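TetR-family transcriptional regulator (Streptomyces coelicolor, PDB 2G7L) probably acts as a dimeric, DNA-binding transcriptional regulator of the TetR family, with a helix-turn-helix domain and a helical C-terminal domain. Local coordinates at residues D26-L31 with A68-A73; N62-H67 with A114-P119; E77-G82 with L97-L102; L125-R130 with K151-A156; R130-L135 with A143-G148. All blocks are in the same frame, centred on the assembly; numbering follows the deposited sequence.

Interaction 1: residues D26-L31 with A68-A73; sequences DTAVAL and AAVLDA
Val29 and Val70 mark the point where two helices cross almost at right angles. The axes of 26-31 and 68-73 make an angle of 81° and come within 9.4 Å of each other. The backbones are close: the CA atoms of Val29 and Val70 are 5.9 Å apart. Small residues allow this, since every contact is made by alanine or valine. No hydrogen bond spans the pair, and the junction is purely apolar.

Val70 does most from its side. Its CB is directed at the first helix, and its two methyls divide the work. CG2 lies beside the backbone N of Val70 and meets Ala28 CB at 3.6 Å. CG1 lies anti to that N (chi1 172°) and faces Val29 CG2 more loosely, at 4.4 Å. In the TetR family the first helix packs against the helix-turn-helix, and the fourth helix leads from the DNA-binding domain into the C-terminal body. Helices 21-35 and 63-74 match these two elements, so the crossing probably packs the first helix of the DNA-binding domain on the helix that leads out of it. One turn further along 68-73, Ala73 CB also meets Val29 CG2, at 3.8 Å. Val29 CG2 thus reaches toward both Val70 and Ala73. Ala28 and Val70 are buried, whereas Val29 and Ala73 are partly exposed. Ala28 also touches Val40, and Val70 also touches Met32 of helix 21-35. From 68-73, Leu71 packs on Val103 and Leu104 of helix 89-106.

Interaction 2: residues N62-H67 with A114-P119; sequences NTAELH and ALVARP
Ala117, Ala64 and Glu65 carry this contact. The methyls of Ala64 and Ala117 face each other, CB to CB at 4.1 Å, and the CA atoms of the pair are 5.8 Å apart. Val116 adds its CG1 to the side of the same Ala64 methyl, also at 4.1 Å. Glu65 starts out directed away from 114-119. Its chain then bends at chi2 (-60°) and brings the carboxylate back, with OE2 3.7 Å from Ala117 CB. That touch is packing only.

A water bridges the two backbones. It donates to Ala64 O at 2.7 Å and to Ala117 O at 2.8 Å, so it ties the first turn of one helix to the chain just past another. The first turn is itself capped. Asn62 sits at the N-cap, and its OD1 accepts a nearly straight bond (167° at the hydrogen) from Glu65 N at 2.9 Å.

The contact joins the start of helix 63-74, in the HTH family region, to the loop that follows helix 108-116 in the C-terminal region. Ala178 of the second subunit packs on Glu65. Nearby, Pro119 and Ala114 rest on Leu71 of helix 63-74, while Leu115 turns to helix 142-161.

Interaction 3: residues E77-G82 with L97-L102; sequences EVDLTG and LTSYTL
The flat carboxylate of Asp79 meets Ser99 through a single oxygen. OD2 stands 3.7 Å from Ser99 OG and 3.9 Å from Ser99 CB. Asp79 is exposed, and its CG almost eclipses the backbone N (chi1 -9°), which swings the acid group toward the helix. The other flat group, the ring of Tyr100, leads away from the loop. What Val78 approaches is the backbone of that residue, with Val78 CB 4.4 Å from Tyr100 N. The tyrosine ring packs instead on Leu127 and Leu153, and its hydroxyl is hydrogen-bonded to Thr157 of helix 142-161.

Val78 and Ser99 form the centre of the contact. Their CA atoms are 5.8 Å apart, and Val78 CB is directed at the helix. Val78 CG2 rests on Ser99 OG at 3.7 Å. The hydroxyl lies between the backbone N and the carbonyl carbon (chi1 51°), where it is within weak hydrogen-bonding reach of the carbonyl oxygens of Ala95 and Val96. The segment 77-82 has no regular structure. It belongs to the linker between helix 63-74, which leaves the DNA-binding part, and helix 89-106, the first long helix of the TetR-type C-terminal body. The linker therefore lies back along the helix it is about to enter. Past Asp79, Leu80 turns to helix 122-136 and packs on Arg126, Leu127 and Arg130. Within 97-102, Leu97 O accepts two bonds from Thr101, from N at 3.0 Å and from OG1 at 2.8 Å. The two donors approach opposite faces of the carbonyl plane.

Interaction 4: residues L125-R130 with K151-A156; sequences LRLVER and KLLQDA
Leu127 and Leu153 reach each other with different first torsions. In Leu127, CG is anti to the backbone N (chi1 180°). In Leu153, CG lies beside the N and anti to the carbonyl carbon (chi1 -75°). Both CB atoms are directed across the gap. The two side chains lie antiparallel alongside each other, and their CD2 methyls touch at 3.8 Å. The other branch of Leu153 serves a second partner: CD1 lies 4.2 Å from Val128 CG1. Val128 approaches from the flank, with CG1 close to eclipsing its backbone N (chi1 -11°), a nearly eclipsed torsion that is probably strained.

The backbones stand well apart. The closest CA atoms, those of Val128 and Leu153, are separated by 8.7 Å. Branched side chains span this distance, and no hydrogen bond crosses it. All three contacting residues are buried.

Leu127 also packs on Val96 and Tyr100 of helix 89-106, and Leu153 on Tyr124 of helix 122-136 itself. The second subunit is close by: Glu129 OE1 and OE2 accept from the backbone N of its Ile194 and Ala193, and its Trp212 packs on Lys151. A layer of leucine and valine between helices 122-136 and 142-161, both of which also touch the second subunit, is consistent with the all-helical C-terminal domain of TetR-family regulators.

Interaction 5: residues R130-L135 with A143-G148; sequences RVLELL and AQVAWG
Val145 is wedged between Leu132 and Leu135, and meets each in its own way. Against Leu135 it lies alongside, the two side chains running past each other in opposite directions. Val145 CB is 3.9 Å from Leu135 CD2 and 4.0 Å from Leu135 CG. Against Leu132 it runs across at a slant, with CG2 4.0 Å from Leu132 CD2. The same Val145 methyl also sits 3.7 Å from Leu132 O, pressed onto the backbone of the opposite helix. The first torsion of Val145 is nearly eclipsed (chi1 -2°) and probably strained.

Leu135 CG is anti to the backbone N (chi1 -171°), which carries CD2 over the helix 143-148. That methyl lies 3.7 Å from Val145 O and 4.2 Å from Gly148 C, alongside a residue without a side chain. Leu132 CD2 reaches a little further round, to the CA of Ala146. All these residues are buried, and no hydrogen bond crosses.

The axes approach to 9.6 Å at 143°, so the helices run roughly antiparallel. Only a short turn separates them in sequence, and helices 122-136 and 142-161 make a helical hairpin with this contact near its closed end. Further up the hairpin, Val149 and Leu152 continue the apolar seam against Leu135. Helix 89-106 packs on Val131 and Leu134, and Gln144 donates through NE2 to Ile221 O of helix 206-223. The second subunit also touches this region: its Ile194 packs on Leu132, its His197 on Val145, and its Arg209 makes a cation-pi contact with Trp147.

Overall arrangement
Interactions 4 and 5 are buried and hold the same pair, helices 122-136 and 142-161. Interaction 5 lies near the turn of the hairpin, where leucines pack on a valine with the backbones close. Interaction 4 lies about 8 Å away, centre to centre, where leucines span a wider gap. Interactions 1 and 2 share helix 63-74 and touch through Ala68, Leu71 and Pro119. Interaction 1 is partly buried, apolar, and belongs to the DNA-binding part. Interaction 2 is a surface contact with a bridging water, and joins that part to the C-terminal body. Interaction 3, partly buried, lays the linker on helix 89-106 and meets interaction 4 through Leu80 and Tyr100. Interactions 2, 4 and 5 all border the second subunit.

Interaction 1: residues D26-L31 with A68-A73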
# COMPACT_ATOMS: atom_id res chain seq x y z
N ASP A 26 22.87 5.10 -11.65
CA ASP A 26 24.05 4.89 -10.77
C ASP A 26 24.30 6.20 -10.02
O ASP A 26 24.70 6.17 -8.86
CB ASP A 26 25.34 4.42 -11.54
CG ASP A 26 25.24 2.93 -12.08
OD1 ASP A 26 24.23 2.21 -11.74
OD2 ASP A 26 26.19 2.47 -12.81
N THR A 27 24.10 7.32 -10.72
CA THR A 27 24.22 8.68 -10.14
C THR A 27 23.13 8.95 -9.06
O THR A 27 23.44 9.45 -7.96
CB THR A 27 24.13 9.75 -11.26
OG1 THR A 27 25.13 9.49 -12.23
CG2 THR A 27 24.39 11.14 -10.72
N ALA A 28 21.87 8.63 -9.40
CA ALA A 28 20.76 8.70 -8.42
C ALA A 28 21.10 7.92 -7.17
O ALA A 28 20.85 8.40 -6.09
CB ALA A 28 19.46 8.17 -9.03
N VAL A 29 21.68 6.72 -7.32
CA VAL A 29 21.99 5.88 -6.19
C VAL A 29 23.02 6.56 -5.32
O VAL A 29 22.88 6.60 -4.08
CB VAL A 29 22.52 4.48 -6.62
CG1 VAL A 29 23.06 3.69 -5.39
CG2 VAL A 29 21.40 3.63 -7.30
N ALA A 30 24.10 7.05 -5.95
CA ALA A 30 25.17 7.75 -5.25
C ALA A 30 24.65 9.00 -4.59
O ALA A 30 24.97 9.24 -3.45
CB ALA A 30 26.37 8.10 -6.26
N LEU A 31 23.84 9.79 -5.29
CA LEU A 31 23.17 10.96 -4.68
C LEU A 31 22.34 10.64 -3.40
O LEU A 31 22.42 11.39 -2.40
CB LEU A 31 22.30 11.65 -5.70
CG LEU A 31 21.85 13.06 -5.39
CD1 LEU A 31 23.05 13.93 -4.97
CD2 LEU A 31 21.20 13.56 -6.65
N ALA A 68 11.76 4.08 -8.58
CA ALA A 68 11.64 2.64 -8.93
C ALA A 68 13.00 2.04 -9.41
O ALA A 68 13.40 0.94 -8.96
CB ALA A 68 10.58 2.42 -9.96
N ALA A 69 13.68 2.72 -10.33
CA ALA A 69 15.07 2.39 -10.77
C ALA A 69 16.04 2.33 -9.60
O ALA A 69 16.84 1.42 -9.51
CB ALA A 69 15.53 3.45 -11.78
N VAL A 70 15.98 3.29 -8.69
CA VAL A 70 16.84 3.22 -7.51
C VAL A 70 16.46 2.03 -6.64
O VAL A 70 17.32 1.39 -6.00
CB VAL A 70 16.75 4.51 -6.68
CG1 VAL A 70 17.49 4.36 -5.38
CG2 VAL A 70 17.31 5.74 -7.53
N LEU A 71 15.15 1.77 -6.53
CA LEU A 71 14.74 0.58 -5.74
C LEU A 71 15.23 -0.63 -6.43
O LEU A 71 15.78 -1.54 -5.76
CB LEU A 71 13.21 0.51 -5.51
CG LEU A 71 12.73 -0.70 -4.70
CD1 LEU A 71 13.41 -0.73 -3.36
CD2 LEU A 71 11.19 -0.63 -4.58
N ASP A 72 15.06 -0.70 -7.74
CA ASP A 72 15.59 -1.86 -8.47
C ASP A 72 17.06 -2.16 -8.18
O ASP A 72 17.43 -3.27 -7.79
CB ASP A 72 15.32 -1.79 -9.95
CG ASP A 72 15.53 -3.14 -10.64
OD1 ASP A 72 16.70 -3.55 -10.73
OD2 ASP A 72 14.57 -3.79 -11.12
N ALA A 73 17.90 -1.13 -8.28
CA ALA A 73 19.30 -1.24 -7.94
C ALA A 73 19.48 -1.91 -6.57
O ALA A 73 20.25 -2.86 -6.44
CB ALA A 73 19.95 0.19 -7.93

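Interaction 2: residues N62-H67 with A114-P119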
# COMPACT_ATOMS: atom_id res chain seq x y z
N ASN A 62 9.69 10.12 -14.82
CA ASN A 62 9.24 10.91 -13.69
C ASN A 62 9.91 10.51 -12.39
O ASN A 62 10.68 9.56 -12.35
CB ASN A 62 7.68 10.84 -13.56
CG ASN A 62 7.13 9.39 -13.52
OD1 ASN A 62 7.55 8.59 -12.70
ND2 ASN A 62 6.19 9.09 -14.41
N THR A 63 9.60 11.21 -11.33
CA THR A 63 10.13 10.92 -10.00
C THR A 63 9.96 9.43 -9.60
O THR A 63 10.93 8.77 -9.15
CB THR A 63 9.41 11.82 -8.97
OG1 THR A 63 9.19 13.12 -9.56
CG2 THR A 63 10.15 11.94 -7.62
N ALA A 64 8.74 8.91 -9.76
CA ALA A 64 8.42 7.53 -9.34
C ALA A 64 9.16 6.46 -10.15
O ALA A 64 9.62 5.50 -9.56
CB ALA A 64 6.88 7.28 -9.29
N GLU A 65 9.30 6.66 -11.47
CA GLU A 65 10.15 5.83 -12.33
C GLU A 65 11.60 5.87 -11.88
O GLU A 65 12.30 4.85 -11.91
CB GLU A 65 10.02 6.17 -13.81
CG GLU A 65 8.64 5.77 -14.48
CD GLU A 65 8.31 4.25 -14.43
OE1 GLU A 65 9.25 3.43 -14.26
OE2 GLU A 65 7.11 3.88 -14.58
N LEU A 66 12.02 7.04 -11.42
CA LEU A 66 13.39 7.26 -10.92
C LEU A 66 13.55 6.56 -9.56
O LEU A 66 14.57 5.87 -9.32
CB LEU A 66 13.67 8.77 -10.78
CG LEU A 66 14.99 9.21 -10.09
CD1 LEU A 66 16.20 8.81 -11.03
CD2 LEU A 66 15.00 10.75 -9.76
N HIS A 67 12.57 6.74 -8.65
CA HIS A 67 12.64 5.98 -7.36
C HIS A 67 12.59 4.49 -7.63
O HIS A 67 13.32 3.75 -7.00
CB HIS A 67 11.57 6.39 -6.35
CG HIS A 67 11.73 7.78 -5.83
ND1 HIS A 67 10.78 8.39 -5.03
CD2 HIS A 67 12.71 8.70 -6.01
CE1 HIS A 67 11.18 9.62 -4.74
NE2 HIS A 67 12.34 9.83 -5.33
N ALA A 114 6.96 2.81 -4.90
CA ALA A 114 6.72 1.49 -5.58
C ALA A 114 5.20 1.17 -5.77
O ALA A 114 4.77 0.56 -6.77
CB ALA A 114 7.47 0.35 -4.84
N LEU A 115 4.37 1.72 -4.90
CA LEU A 115 2.90 1.62 -5.17
C LEU A 115 2.45 2.49 -6.30
O LEU A 115 1.52 2.15 -6.99
CB LEU A 115 2.05 1.88 -3.90
CG LEU A 115 2.38 0.95 -2.74
CD1 LEU A 115 2.07 1.56 -1.39
CD2 LEU A 115 1.78 -0.46 -2.85
N VAL A 116 3.12 3.61 -6.54
CA VAL A 116 2.80 4.44 -7.70
C VAL A 116 3.39 3.84 -8.99
O VAL A 116 2.69 3.71 -10.01
CB VAL A 116 3.34 5.87 -7.50
CG1 VAL A 116 2.88 6.77 -8.64
CG2 VAL A 116 2.87 6.41 -6.18
N ALA A 117 4.68 3.47 -8.96
CA ALA A 117 5.28 2.76 -10.13
C ALA A 117 6.22 1.69 -9.62
O ALA A 117 7.11 1.98 -8.85
CB ALA A 117 5.98 3.73 -11.09
N ARG A 118 5.93 0.43 -9.99
CA ARG A 118 6.75 -0.67 -9.57
C ARG A 118 8.06 -0.64 -10.35
O ARG A 118 8.04 -0.27 -11.53
CB ARG A 118 6.05 -2.01 -9.86
CG ARG A 118 4.99 -2.40 -8.84
CD ARG A 118 4.45 -3.74 -9.15
NE ARG A 118 3.64 -3.70 -10.33
CZ ARG A 118 3.15 -4.78 -10.94
NH1 ARG A 118 3.40 -6.00 -10.46
NH2 ARG A 118 2.43 -4.64 -12.05
N PRO A 119 9.15 -1.14 -9.74
CA PRO A 119 10.37 -1.39 -10.48
C PRO A 119 10.14 -2.25 -11.72
O PRO A 119 9.12 -2.98 -11.83
CB PRO A 119 11.25 -2.13 -9.47
CG PRO A 119 10.82 -1.57 -8.17
CD PRO A 119 9.31 -1.53 -8.33
O HOH W 1 8.73 3.85 -7.55

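Interaction 3: residues E77-G82 with L97-L102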
# COMPACT_ATOMS: atom_id res chain seq x y z
N GLU A 77 20.74 -6.75 -3.77
CA GLU A 77 21.27 -7.27 -2.51
C GLU A 77 20.49 -8.53 -2.05
O GLU A 77 21.11 -9.52 -1.62
CB GLU A 77 21.36 -6.18 -1.42
CG GLU A 77 20.02 -5.86 -0.70
CD GLU A 77 20.07 -4.56 0.15
OE1 GLU A 77 19.84 -3.44 -0.43
OE2 GLU A 77 20.29 -4.68 1.39
N VAL A 78 19.15 -8.50 -2.15
CA VAL A 78 18.30 -9.66 -1.78
C VAL A 78 18.70 -11.05 -2.34
O VAL A 78 19.08 -11.21 -3.52
CB VAL A 78 16.70 -9.36 -1.83
CG1 VAL A 78 16.35 -8.08 -2.57
CG2 VAL A 78 15.88 -10.55 -2.36
N ASP A 79 18.62 -12.03 -1.43
CA ASP A 79 19.02 -13.44 -1.64
C ASP A 79 17.94 -14.26 -2.36
O ASP A 79 16.93 -14.65 -1.76
CB ASP A 79 19.36 -14.13 -0.30
CG ASP A 79 19.43 -13.14 0.91
OD1 ASP A 79 19.82 -13.60 2.02
OD2 ASP A 79 19.10 -11.92 0.79
N LEU A 80 18.16 -14.51 -3.65
CA LEU A 80 17.28 -15.33 -4.47
C LEU A 80 17.84 -16.77 -4.63
O LEU A 80 17.53 -17.50 -5.59
CB LEU A 80 17.10 -14.66 -5.84
CG LEU A 80 16.53 -13.24 -5.85
CD1 LEU A 80 16.17 -12.92 -7.24
CD2 LEU A 80 15.32 -13.10 -4.95
N THR A 81 18.66 -17.14 -3.65
CA THR A 81 19.34 -18.43 -3.57
C THR A 81 18.78 -19.23 -2.39
O THR A 81 18.40 -20.40 -2.55
CB THR A 81 20.87 -18.22 -3.30
OG1 THR A 81 21.06 -17.29 -2.20
CG2 THR A 81 21.59 -17.71 -4.55
N GLY A 82 18.74 -18.56 -1.22
CA GLY A 82 18.47 -19.16 0.10
C GLY A 82 19.19 -18.48 1.28
O GLY A 82 20.06 -17.59 1.08
N LEU A 97 10.60 -12.95 0.68
CA LEU A 97 9.65 -11.86 0.88
C LEU A 97 10.08 -11.03 2.06
O LEU A 97 9.91 -9.85 2.04
CB LEU A 97 8.19 -12.38 0.99
CG LEU A 97 7.66 -12.71 -0.41
CD1 LEU A 97 6.44 -13.61 -0.33
CD2 LEU A 97 7.34 -11.40 -1.18
N THR A 98 10.69 -11.66 3.04
CA THR A 98 11.27 -10.94 4.17
C THR A 98 12.45 -10.04 3.78
O THR A 98 12.51 -8.87 4.20
CB THR A 98 11.66 -11.95 5.29
OG1 THR A 98 10.48 -12.62 5.69
CG2 THR A 98 12.26 -11.29 6.52
N SER A 99 13.38 -10.55 2.99
CA SER A 99 14.50 -9.72 2.60
C SER A 99 14.06 -8.63 1.66
O SER A 99 14.54 -7.53 1.82
CB SER A 99 15.74 -10.51 2.13
OG SER A 99 15.46 -11.48 1.15
N TYR A 100 13.13 -8.88 0.74
CA TYR A 100 12.51 -7.77 0.02
C TYR A 100 11.98 -6.72 0.98
O TYR A 100 12.34 -5.54 0.88
CB TYR A 100 11.41 -8.27 -0.88
CG TYR A 100 10.56 -7.21 -1.56
CD1 TYR A 100 11.05 -6.51 -2.67
CD2 TYR A 100 9.23 -6.94 -1.13
CE1 TYR A 100 10.28 -5.56 -3.33
CE2 TYR A 100 8.44 -6.00 -1.82
CZ TYR A 100 8.98 -5.31 -2.91
OH TYR A 100 8.25 -4.38 -3.60
N THR A 101 11.18 -7.16 1.96
CA THR A 101 10.58 -6.26 2.95
C THR A 101 11.62 -5.46 3.76
O THR A 101 11.43 -4.28 4.02
CB THR A 101 9.63 -7.04 3.92
OG1 THR A 101 8.59 -7.65 3.15
CG2 THR A 101 8.97 -6.10 4.90
N LEU A 102 12.70 -6.13 4.16
CA LEU A 102 13.78 -5.47 4.90
C LEU A 102 14.48 -4.40 4.06
O LEU A 102 14.85 -3.38 4.60
CB LEU A 102 14.79 -6.52 5.38
CG LEU A 102 14.28 -7.33 6.58
CD1 LEU A 102 15.06 -8.62 6.71
CD2 LEU A 102 14.26 -6.54 7.89

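Interaction 4: residues L125-R130 with K151-A156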
# COMPACT_ATOMS: atom_id res chain seq x y z
N LEU A 125 12.63 -8.09 -11.95
CA LEU A 125 12.28 -9.26 -12.77
C LEU A 125 12.86 -10.59 -12.20
O LEU A 125 12.22 -11.63 -12.32
CB LEU A 125 12.74 -9.04 -14.23
CG LEU A 125 11.63 -8.54 -15.17
CD1 LEU A 125 10.95 -7.29 -14.60
CD2 LEU A 125 12.26 -8.27 -16.53
N ARG A 126 14.04 -10.54 -11.59
CA ARG A 126 14.60 -11.70 -10.92
C ARG A 126 13.91 -12.08 -9.61
O ARG A 126 13.73 -13.27 -9.30
CB ARG A 126 16.12 -11.55 -10.66
CG ARG A 126 16.99 -11.88 -11.94
CD ARG A 126 18.50 -11.79 -11.61
NE ARG A 126 18.76 -10.93 -10.46
CZ ARG A 126 19.26 -11.32 -9.28
NH1 ARG A 126 19.58 -12.61 -9.09
NH2 ARG A 126 19.43 -10.42 -8.29
N LEU A 127 13.61 -11.06 -8.79
CA LEU A 127 12.71 -11.24 -7.65
C LEU A 127 11.41 -11.84 -8.08
O LEU A 127 11.01 -12.83 -7.51
CB LEU A 127 12.43 -9.92 -6.93
CG LEU A 127 11.49 -10.01 -5.71
CD1 LEU A 127 12.23 -10.55 -4.48
CD2 LEU A 127 11.04 -8.56 -5.44
N VAL A 128 10.72 -11.28 -9.06
CA VAL A 128 9.45 -11.86 -9.45
C VAL A 128 9.54 -13.29 -9.96
O VAL A 128 8.72 -14.13 -9.57
CB VAL A 128 8.36 -10.91 -10.20
CG1 VAL A 128 8.67 -9.39 -10.20
CG2 VAL A 128 7.63 -11.51 -11.45
N GLU A 129 10.57 -13.58 -10.79
CA GLU A 129 10.78 -14.93 -11.35
C GLU A 129 10.88 -15.95 -10.20
O GLU A 129 10.26 -16.97 -10.21
CB GLU A 129 12.08 -14.93 -12.22
CG GLU A 129 12.58 -16.30 -12.58
CD GLU A 129 11.74 -16.90 -13.65
OE1 GLU A 129 10.96 -16.11 -14.23
OE2 GLU A 129 11.84 -18.16 -13.90
N ARG A 130 11.66 -15.63 -9.20
CA ARG A 130 11.90 -16.46 -8.08
C ARG A 130 10.67 -16.65 -7.16
O ARG A 130 10.46 -17.71 -6.58
CB ARG A 130 13.00 -15.80 -7.26
CG ARG A 130 13.40 -16.56 -5.97
CD ARG A 130 13.94 -18.01 -6.32
NE ARG A 130 14.47 -18.66 -5.12
CZ ARG A 130 14.60 -19.98 -4.97
NH1 ARG A 130 14.20 -20.83 -5.95
NH2 ARG A 130 15.07 -20.44 -3.82
N LYS A 151 0.04 -9.89 -5.20
CA LYS A 151 -0.51 -9.65 -3.87
C LYS A 151 0.49 -9.79 -2.77
O LYS A 151 0.49 -8.97 -1.86
CB LYS A 151 -1.72 -10.60 -3.58
CG LYS A 151 -2.99 -10.02 -4.20
CD LYS A 151 -3.50 -10.70 -5.48
CE LYS A 151 -4.17 -9.70 -6.60
NZ LYS A 151 -3.18 -9.69 -7.81
N LEU A 152 1.34 -10.83 -2.81
CA LEU A 152 2.44 -10.94 -1.80
C LEU A 152 3.44 -9.76 -1.86
O LEU A 152 3.95 -9.27 -0.85
CB LEU A 152 3.18 -12.25 -2.01
CG LEU A 152 2.51 -13.56 -1.63
CD1 LEU A 152 3.19 -14.71 -2.36
CD2 LEU A 152 2.45 -13.70 -0.03
N LEU A 153 3.70 -9.26 -3.07
CA LEU A 153 4.63 -8.13 -3.20
C LEU A 153 3.96 -6.83 -2.73
O LEU A 153 4.56 -6.04 -1.98
CB LEU A 153 5.15 -8.01 -4.66
CG LEU A 153 6.22 -9.08 -5.05
CD1 LEU A 153 6.56 -9.10 -6.54
CD2 LEU A 153 7.43 -8.93 -4.21
N GLN A 154 2.74 -6.60 -3.22
CA GLN A 154 1.99 -5.40 -2.84
C GLN A 154 1.80 -5.30 -1.33
O GLN A 154 1.83 -4.25 -0.77
CB GLN A 154 0.63 -5.35 -3.49
CG GLN A 154 -0.01 -3.94 -3.32
CD GLN A 154 -1.44 -3.99 -3.62
OE1 GLN A 154 -1.86 -3.71 -4.73
NE2 GLN A 154 -2.23 -4.43 -2.65
N ASP A 155 1.60 -6.43 -0.68
CA ASP A 155 1.37 -6.50 0.77
C ASP A 155 2.62 -6.09 1.54
O ASP A 155 2.52 -5.31 2.51
CB ASP A 155 0.93 -7.93 1.12
CG ASP A 155 0.87 -8.19 2.64
OD1 ASP A 155 0.06 -7.49 3.34
OD2 ASP A 155 1.61 -9.09 3.12
N ALA A 156 3.80 -6.59 1.15
CA ALA A 156 5.03 -6.19 1.84
C ALA A 156 5.29 -4.71 1.62
O ALA A 156 5.64 -3.97 2.54
CB ALA A 156 6.25 -7.05 1.36

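Interaction 5: residues R130-L135 with A143-G148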
# COMPACT_ATOMS: atom_id res chain seq x y z
N ARG A 130 11.66 -15.63 -9.20
CA ARG A 130 11.90 -16.46 -8.08
C ARG A 130 10.67 -16.65 -7.16
O ARG A 130 10.46 -17.71 -6.58
CB ARG A 130 13.00 -15.80 -7.26
CG ARG A 130 13.40 -16.56 -5.97
CD ARG A 130 13.94 -18.01 -6.32
NE ARG A 130 14.47 -18.66 -5.12
CZ ARG A 130 14.60 -19.98 -4.97
NH1 ARG A 130 14.20 -20.83 -5.95
NH2 ARG A 130 15.07 -20.44 -3.82
N VAL A 131 9.88 -15.59 -6.97
CA VAL A 131 8.73 -15.67 -6.06
C VAL A 131 7.77 -16.55 -6.75
O VAL A 131 7.15 -17.39 -6.13
CB VAL A 131 8.12 -14.29 -5.83
CG1 VAL A 131 6.71 -14.43 -5.19
CG2 VAL A 131 8.97 -13.56 -4.92
N LEU A 132 7.68 -16.40 -8.08
CA LEU A 132 6.76 -17.17 -8.86
C LEU A 132 7.11 -18.69 -8.85
O LEU A 132 6.22 -19.57 -8.73
CB LEU A 132 6.80 -16.68 -10.29
CG LEU A 132 5.96 -15.54 -10.82
CD1 LEU A 132 6.42 -15.14 -12.24
CD2 LEU A 132 4.54 -15.95 -10.90
N GLU A 133 8.41 -18.96 -8.97
CA GLU A 133 8.97 -20.32 -8.97
C GLU A 133 8.58 -21.06 -7.70
O GLU A 133 8.11 -22.19 -7.73
CB GLU A 133 10.51 -20.19 -8.99
CG GLU A 133 11.28 -21.39 -9.50
CD GLU A 133 12.78 -21.27 -9.17
OE1 GLU A 133 13.34 -22.30 -8.70
OE2 GLU A 133 13.40 -20.17 -9.30
N LEU A 134 8.89 -20.43 -6.58
CA LEU A 134 8.59 -20.96 -5.25
C LEU A 134 7.08 -21.12 -5.04
O LEU A 134 6.58 -22.19 -4.67
CB LEU A 134 9.18 -20.03 -4.20
CG LEU A 134 10.70 -20.04 -4.09
CD1 LEU A 134 11.19 -19.10 -3.01
CD2 LEU A 134 11.24 -21.45 -3.72
N LEU A 135 6.33 -20.06 -5.29
CA LEU A 135 4.89 -20.16 -5.06
C LEU A 135 4.27 -21.27 -5.87
O LEU A 135 3.32 -21.93 -5.44
CB LEU A 135 4.18 -18.80 -5.32
CG LEU A 135 2.69 -18.76 -4.88
CD1 LEU A 135 2.45 -19.16 -3.35
CD2 LEU A 135 2.04 -17.44 -5.25
N ALA A 143 -3.12 -19.44 -12.51
CA ALA A 143 -3.77 -18.13 -12.37
C ALA A 143 -3.57 -17.58 -10.96
O ALA A 143 -3.28 -16.40 -10.76
CB ALA A 143 -5.22 -18.19 -12.73
N GLN A 144 -3.64 -18.48 -9.97
CA GLN A 144 -3.52 -18.14 -8.56
C GLN A 144 -2.09 -17.85 -8.21
O GLN A 144 -1.79 -16.99 -7.33
CB GLN A 144 -4.03 -19.28 -7.69
CG GLN A 144 -5.54 -19.39 -7.80
CD GLN A 144 -6.10 -20.77 -7.37
OE1 GLN A 144 -6.90 -21.35 -8.09
NE2 GLN A 144 -5.72 -21.23 -6.20
N VAL A 145 -1.16 -18.56 -8.86
CA VAL A 145 0.24 -18.18 -8.56
C VAL A 145 0.63 -16.82 -9.21
O VAL A 145 1.36 -16.09 -8.62
CB VAL A 145 1.30 -19.35 -8.61
CG1 VAL A 145 0.71 -20.76 -8.89
CG2 VAL A 145 2.63 -19.00 -9.21
N ALA A 146 0.06 -16.52 -10.36
CA ALA A 146 0.31 -15.30 -11.12
C ALA A 146 -0.26 -14.05 -10.40
O ALA A 146 0.48 -13.11 -10.18
CB ALA A 146 -0.34 -15.46 -12.55
N TRP A 147 -1.56 -14.08 -10.01
CA TRP A 147 -2.17 -13.01 -9.22
C TRP A 147 -1.66 -13.00 -7.79
O TRP A 147 -1.55 -11.94 -7.15
CB TRP A 147 -3.69 -13.09 -9.31
CG TRP A 147 -4.24 -12.74 -10.67
CD1 TRP A 147 -3.57 -12.73 -11.84
CD2 TRP A 147 -5.60 -12.38 -10.99
NE1 TRP A 147 -4.45 -12.41 -12.91
CE2 TRP A 147 -5.69 -12.20 -12.39
CE3 TRP A 147 -6.75 -12.16 -10.21
CZ2 TRP A 147 -6.89 -11.80 -13.03
CZ3 TRP A 147 -7.92 -11.81 -10.84
CH2 TRP A 147 -7.99 -11.63 -12.23
N GLY A 148 -1.23 -14.16 -7.29
CA GLY A 148 -0.74 -14.23 -5.94
C GLY A 148 0.56 -13.52 -5.67
O GLY A 148 0.77 -12.90 -4.64